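Local coordinates for protein twin-arginine translocation pathway signal (Rhodoferax ferrireducens, PDB 5IM2) that binds benzoate and probably serves as the solute-binding component of a TRAP transport system, at residues Q166-G171 with A230-V235. Numbering follows the deposited sequence.
With BEZ (benzoic acid), chain B.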
loop_
_atom_site.group_PDB
_atom_site.type_symbol
_atom_site.label_atom_id
_atom_site.label_comp_id
_atom_site.label_asym_id
_atom_site.label_seq_id
_atom_site.Cartn_x
_atom_site.Cartn_y
_atom_site.Cartn_z
ATOM N N GLN A 166 5.951 -4.002 -1.086
ATOM C CA GLN A 166 4.840 -4.813 -0.591
ATOM C C GLN A 166 3.505 -4.128 -0.857
ATOM O O GLN A 166 3.445 -2.985 -1.325
ATOM C CB GLN A 166 5.027 -5.133 0.899
ATOM C CG GLN A 166 5.407 -3.940 1.770
ATOM C CD GLN A 166 4.400 -3.582 2.850
ATOM O OE1 GLN A 166 4.727 -2.883 3.781
ATOM N NE2 GLN A 166 3.184 -4.011 2.706
ATOM N N VAL A 167 2.443 -4.900 -0.654
ATOM C CA VAL A 167 1.064 -4.451 -0.807
ATOM C C VAL A 167 0.331 -4.716 0.507
ATOM O O VAL A 167 0.833 -5.429 1.382
ATOM C CB VAL A 167 0.342 -5.129 -1.982
ATOM C CG1 VAL A 167 1.117 -4.872 -3.268
ATOM C CG2 VAL A 167 0.146 -6.629 -1.694
ATOM N N HIS A 168 -0.860 -4.128 0.647
ATOM C CA HIS A 168 -1.716 -4.413 1.788
ATOM C C HIS A 168 -2.829 -5.423 1.436
ATOM O O HIS A 168 -2.882 -5.979 0.340
ATOM C CB HIS A 168 -2.244 -3.103 2.417
ATOM C CG HIS A 168 -3.127 -2.236 1.545
ATOM N ND1 HIS A 168 -4.284 -2.688 0.933
ATOM C CD2 HIS A 168 -3.053 -0.911 1.263
ATOM C CE1 HIS A 168 -4.848 -1.687 0.269
ATOM N NE2 HIS A 168 -4.142 -0.587 0.481
ATOM N N GLY A 169 -3.696 -5.719 2.432
ATOM C CA GLY A 169 -4.796 -6.628 2.224
ATOM C C GLY A 169 -5.856 -6.041 1.301
ATOM O O GLY A 169 -5.758 -4.903 0.837
ATOM N N PRO A 170 -6.892 -6.823 1.023
ATOM C CA PRO A 170 -7.901 -6.364 0.052
ATOM C C PRO A 170 -8.566 -5.064 0.472
ATOM O O PRO A 170 -8.917 -4.860 1.638
ATOM C CB PRO A 170 -8.901 -7.520 0.010
ATOM C CG PRO A 170 -8.105 -8.727 0.474
ATOM C CD PRO A 170 -7.135 -8.197 1.481
ATOM N N GLY A 171 -8.749 -4.164 -0.499
ATOM C CA GLY A 171 -9.403 -2.901 -0.209
ATOM C C GLY A 171 -10.872 -3.058 0.160
ATOM O O GLY A 171 -11.575 -3.962 -0.305
ATOM N N ALA A 230 -11.696 4.410 0.443
ATOM C CA ALA A 230 -11.190 3.076 0.173
ATOM C C ALA A 230 -9.965 2.865 1.060
ATOM O O ALA A 230 -9.013 3.634 0.982
ATOM C CB ALA A 230 -10.831 2.953 -1.308
ATOM N N LEU A 231 -10.010 1.850 1.924
ATOM C CA LEU A 231 -8.903 1.480 2.808
ATOM C C LEU A 231 -8.972 -0.018 3.034
ATOM O O LEU A 231 -10.076 -0.567 3.108
ATOM C CB LEU A 231 -8.987 2.143 4.181
ATOM C CG LEU A 231 -8.918 3.649 4.287
ATOM C CD1 LEU A 231 -9.428 4.142 5.635
ATOM C CD2 LEU A 231 -7.490 4.032 4.045
ATOM N N PRO A 232 -7.843 -0.681 3.285
ATOM C CA PRO A 232 -7.923 -2.029 3.859
ATOM C C PRO A 232 -8.360 -1.954 5.322
ATOM O O PRO A 232 -8.260 -0.914 5.974
ATOM C CB PRO A 232 -6.492 -2.547 3.738
ATOM C CG PRO A 232 -5.675 -1.300 3.921
ATOM C CD PRO A 232 -6.446 -0.206 3.214
ATOM N N TRP A 233 -8.788 -3.107 5.849
ATOM C CA TRP A 233 -9.303 -3.178 7.210
ATOM C C TRP A 233 -8.249 -2.822 8.243
ATOM O O TRP A 233 -8.571 -2.209 9.268
ATOM C CB TRP A 233 -9.836 -4.586 7.513
ATOM C CG TRP A 233 -11.288 -4.802 7.200
ATOM C CD1 TRP A 233 -11.811 -5.736 6.361
ATOM C CD2 TRP A 233 -12.405 -4.068 7.724
ATOM N NE1 TRP A 233 -13.179 -5.631 6.318
ATOM C CE2 TRP A 233 -13.572 -4.613 7.143
ATOM C CE3 TRP A 233 -12.529 -2.997 8.609
ATOM C CZ2 TRP A 233 -14.850 -4.145 7.449
ATOM C CZ3 TRP A 233 -13.793 -2.528 8.905
ATOM C CH2 TRP A 233 -14.939 -3.109 8.322
ATOM N N GLU A 234 -6.988 -3.196 7.998
ATOM C CA GLU A 234 -6.008 -3.182 9.071
ATOM C C GLU A 234 -5.740 -1.760 9.577
ATOM O O GLU A 234 -5.457 -1.577 10.774
ATOM C CB GLU A 234 -4.713 -3.870 8.613
ATOM C CG GLU A 234 -3.977 -3.186 7.497
ATOM C CD GLU A 234 -3.015 -2.077 7.935
ATOM O OE1 GLU A 234 -2.603 -2.025 9.132
ATOM O OE2 GLU A 234 -2.688 -1.257 7.041
ATOM N N VAL A 235 -5.840 -0.758 8.693
ATOM C CA VAL A 235 -5.451 0.610 9.039
ATOM C C VAL A 235 -6.595 1.385 9.650
ATOM O O VAL A 235 -6.359 2.445 10.248
ATOM C CB VAL A 235 -4.906 1.338 7.793
ATOM C CG1 VAL A 235 -6.008 1.682 6.803
ATOM C CG2 VAL A 235 -4.095 2.567 8.209
HETATM C C BEZ B . -3.722 4.223 2.368
HETATM O O1 BEZ B . -4.770 3.828 1.781
HETATM O O2 BEZ B . -3.278 5.370 2.126
HETATM C C1 BEZ B . -3.043 3.338 3.370
HETATM C C2 BEZ B . -1.881 3.772 4.001
HETATM C C3 BEZ B . -1.285 2.944 4.953
HETATM C C4 BEZ B . -1.837 1.706 5.235
HETATM C C5 BEZ B . -2.976 1.269 4.587
HETATM C C6 BEZ B . -3.588 2.098 3.640
HETATM O O HOH W 1 -8.832 -5.630 4.115
#
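Gly171 and Pro232 bring the two backbones nearest, their CA atoms 4.4 Å apart, where 166-171, coming from strand 161-167 of one sheet, arrives at strand 171-175, the antiparallel neighbour of strand 228-232 in the other. A water bridges the two segments, donating to Pro170 O and accepting from Trp233 N. The main side-chain contact is CH-pi: Pro232 CG sits 3.5 Å from the centroid of the His168 ring, 7° off its normal, while Pro232 CB lies over ND1 and Pro232 CD over NE2. With chi1 at 63°, His168 CG stands between its backbone N and carbonyl carbon, and ND1 donates to Gly169 O (2.7 Å, 158°) in the carbonyl plane, which fixes the ring's rotation. Segment 166-171 is one of the connections between the two lobes, as in TRAP solute-binding proteins, and benzoate lies in the cleft beside it. Pro232 CD comes 3.7 Å from benzoate C6, and His168 CD2 3.9 Å from it. Replacing His168 by an alanine would probably leave Pro232 without the ring face it packs on and Gly169 O without its donor, and open a gap beside the benzoate. Glu234 OE2, 3.5 Å from benzoate C5, is hydrogen-bonded by Gln299.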